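Local structure of VipE (Legionella pneumophila subsp. pneumophila str. Philadelphia 1, 4QN8) at residues Q9-I12 with N13-A17. The protein is an effector of the pathogen whose molecular activity is not established, the chain here being the N-terminal part of a longer polypeptide. Residues are numbered along the deposited sequence; the frame is centred on the assembly and turned at random.
Sequences QRLI and NTYGA
Arg10 O, between Gln9-Ile12 and Asn13-Ala17, accepts from three donors, one of them weak. Thr14 N reaches it at 3.0 Å, and Thr14 OG1 adds the weak bond: chi1 of -67° puts the hydroxyl beside its own backbone N, from where it faces the carbonyl of the preceding turn. The third donor is water 1, 2.9 Å from Arg10 O. The same water accepts from Asn13 ND2, also at 2.9 Å, so the amide is tied to the preceding turn through solvent; with CG opposite the backbone N (chi1 174°) and chi2 at 66°, the Asn13 amide presents ND2 to the water. Asn13 N bonds to Gln9 O, Tyr15 N to Leu11 O at 2.7 Å and Gly16 N to Ile12 O, the i to i+4 pattern of an alpha-helix, here within helix 6-20, the first helix of this all-alpha chain. Leu11 O also lies at the edge of the Tyr15 ring, near its plane, 3.4 Å from Tyr15 CD2. Thr14 CG2 sits over the centre of one face of that ring, 3.7 Å above it, while the Leu11 side chain lies side by side with that of Tyr15, pointing the same way, Leu11 CD2 being 4.1 Å from Tyr15 CE2. Leu11 and Ile12 touch Phe65 of helix 58-69, and Tyr15 packs on Ile31 and Leu32 of helix 26-32.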
ATOM      1  N   GLN A   9       3.743 -14.723   1.434  1.00 22.39           N
ATOM      2  CA  GLN A   9       4.984 -15.444   1.160  1.00 22.24           C
ATOM      3  C   GLN A   9       5.200 -15.661  -0.329  1.00 23.54           C
ATOM      4  O   GLN A   9       6.320 -15.519  -0.826  1.00 21.00           O
ATOM      5  CB  GLN A   9       4.989 -16.798   1.871  1.00 20.18           C
ATOM      6  CG  GLN A   9       4.987 -16.709   3.399  1.00 23.03           C
ATOM      7  CD  GLN A   9       4.665 -18.044   4.047  1.00 37.45           C
ATOM      8  OE1 GLN A   9       4.420 -19.037   3.358  1.00 46.33           O
ATOM      9  NE2 GLN A   9       4.663 -18.072   5.375  1.00 47.58           N
ATOM     10  N   ARG A  10       4.135 -16.031  -1.038  1.00 21.23           N
ATOM     11  CA  ARG A  10       4.276 -16.360  -2.456  1.00 21.36           C
ATOM     12  C   ARG A  10       4.582 -15.090  -3.236  1.00 26.40           C
ATOM     13  O   ARG A  10       5.430 -15.096  -4.122  1.00 21.28           O
ATOM     14  CB  ARG A  10       3.021 -17.048  -2.996  1.00 20.99           C
ATOM     15  CG  ARG A  10       2.669 -18.343  -2.259  1.00 21.47           C
ATOM     16  CD  ARG A  10       3.663 -19.455  -2.546  1.00 26.23           C
ATOM     17  NE  ARG A  10       3.458 -20.603  -1.665  1.00 25.61           N
ATOM     18  CZ  ARG A  10       2.551 -21.555  -1.870  1.00 32.31           C
ATOM     19  NH1 ARG A  10       1.760 -21.515  -2.939  1.00 26.19           N
ATOM     20  NH2 ARG A  10       2.442 -22.559  -1.011  1.00 29.63           N
ATOM     21  N   LEU A  11       3.902 -13.999  -2.897  1.00 21.24           N
ATOM     22  CA  LEU A  11       4.118 -12.744  -3.612  1.00 26.60           C
ATOM     23  C   LEU A  11       5.487 -12.135  -3.286  1.00 24.61           C
ATOM     24  O   LEU A  11       6.137 -11.556  -4.164  1.00 24.39           O
ATOM     25  CB  LEU A  11       2.965 -11.760  -3.369  1.00 18.66           C
ATOM     26  CG  LEU A  11       1.642 -12.302  -3.928  1.00 25.02           C
ATOM     27  CD1 LEU A  11       0.435 -11.544  -3.407  1.00 22.77           C
ATOM     28  CD2 LEU A  11       1.628 -12.267  -5.453  1.00 27.87           C
ATOM     29  N   ILE A  12       5.946 -12.303  -2.044  1.00 22.66           N
ATOM     30  CA  ILE A  12       7.305 -11.884  -1.684  1.00 22.29           C
ATOM     31  C   ILE A  12       8.319 -12.746  -2.439  1.00 29.05           C
ATOM     32  O   ILE A  12       9.330 -12.241  -2.937  1.00 26.46           O
ATOM     33  CB  ILE A  12       7.568 -11.979  -0.171  1.00 22.21           C
ATOM     34  CG1 ILE A  12       6.642 -11.035   0.593  1.00 23.21           C
ATOM     35  CG2 ILE A  12       9.021 -11.635   0.148  1.00 24.82           C
ATOM     36  CD1 ILE A  12       7.178  -9.640   0.783  1.00 31.97           C
ATOM     37  N   ASN A  13       8.045 -14.048  -2.524  1.00 20.54           N
ATOM     38  CA  ASN A  13       8.912 -14.951  -3.256  1.00 21.15           C
ATOM     39  C   ASN A  13       9.080 -14.483  -4.698  1.00 25.80           C
ATOM     40  O   ASN A  13      10.172 -14.542  -5.264  1.00 28.12           O
ATOM     41  CB  ASN A  13       8.348 -16.374  -3.229  1.00 23.00           C
ATOM     42  CG  ASN A  13       9.140 -17.320  -4.093  1.00 36.18           C
ATOM     43  OD1 ASN A  13      10.305 -17.610  -3.803  1.00 34.71           O
ATOM     44  ND2 ASN A  13       8.514 -17.815  -5.168  1.00 38.66           N
ATOM     45  N   THR A  14       7.992 -14.016  -5.293  1.00 26.30           N
ATOM     46  CA  THR A  14       8.029 -13.587  -6.682  1.00 25.93           C
ATOM     47  C   THR A  14       8.639 -12.180  -6.805  1.00 28.37           C
ATOM     48  O   THR A  14       9.558 -11.957  -7.593  1.00 29.19           O
ATOM     49  CB  THR A  14       6.620 -13.637  -7.297  1.00 27.43           C
ATOM     50  OG1 THR A  14       6.197 -15.003  -7.381  1.00 28.33           O
ATOM     51  CG2 THR A  14       6.597 -13.007  -8.691  1.00 26.78           C
ATOM     52  N   TYR A  15       8.159 -11.251  -5.987  1.00 23.51           N
ATOM     53  CA  TYR A  15       8.465  -9.838  -6.183  1.00 26.31           C
ATOM     54  C   TYR A  15       9.497  -9.224  -5.229  1.00 29.12           C
ATOM     55  O   TYR A  15       9.968  -8.109  -5.464  1.00 29.41           O
ATOM     56  CB  TYR A  15       7.168  -9.037  -6.095  1.00 24.41           C
ATOM     57  CG  TYR A  15       6.186  -9.306  -7.211  1.00 22.40           C
ATOM     58  CD1 TYR A  15       6.399  -8.795  -8.481  1.00 26.67           C
ATOM     59  CD2 TYR A  15       5.023 -10.041  -6.984  1.00 24.00           C
ATOM     60  CE1 TYR A  15       5.489  -9.011  -9.505  1.00 27.00           C
ATOM     61  CE2 TYR A  15       4.107 -10.268  -8.007  1.00 27.49           C
ATOM     62  CZ  TYR A  15       4.352  -9.751  -9.263  1.00 31.34           C
ATOM     63  OH  TYR A  15       3.457  -9.962 -10.291  1.00 30.44           O
ATOM     64  N   GLY A  16       9.840  -9.928  -4.152  1.00 19.91           N
ATOM     65  CA  GLY A  16      10.612  -9.324  -3.074  1.00 26.15           C
ATOM     66  C   GLY A  16      11.982  -8.805  -3.470  1.00 27.39           C
ATOM     67  O   GLY A  16      12.386  -7.708  -3.062  1.00 25.68           O
ATOM     68  N   ALA A  17      12.706  -9.587  -4.263  1.00 26.36           N
ATOM     69  CA  ALA A  17      14.075  -9.222  -4.609  1.00 27.33           C
ATOM     70  C   ALA A  17      14.124  -7.938  -5.433  1.00 24.72           C
ATOM     71  O   ALA A  17      15.029  -7.121  -5.257  1.00 27.09           O
ATOM     72  CB  ALA A  17      14.762 -10.351  -5.342  1.00 33.36           C
TER
HETATM   73  O   HOH W   1       5.574 -17.702  -5.326  1.00 33.10           O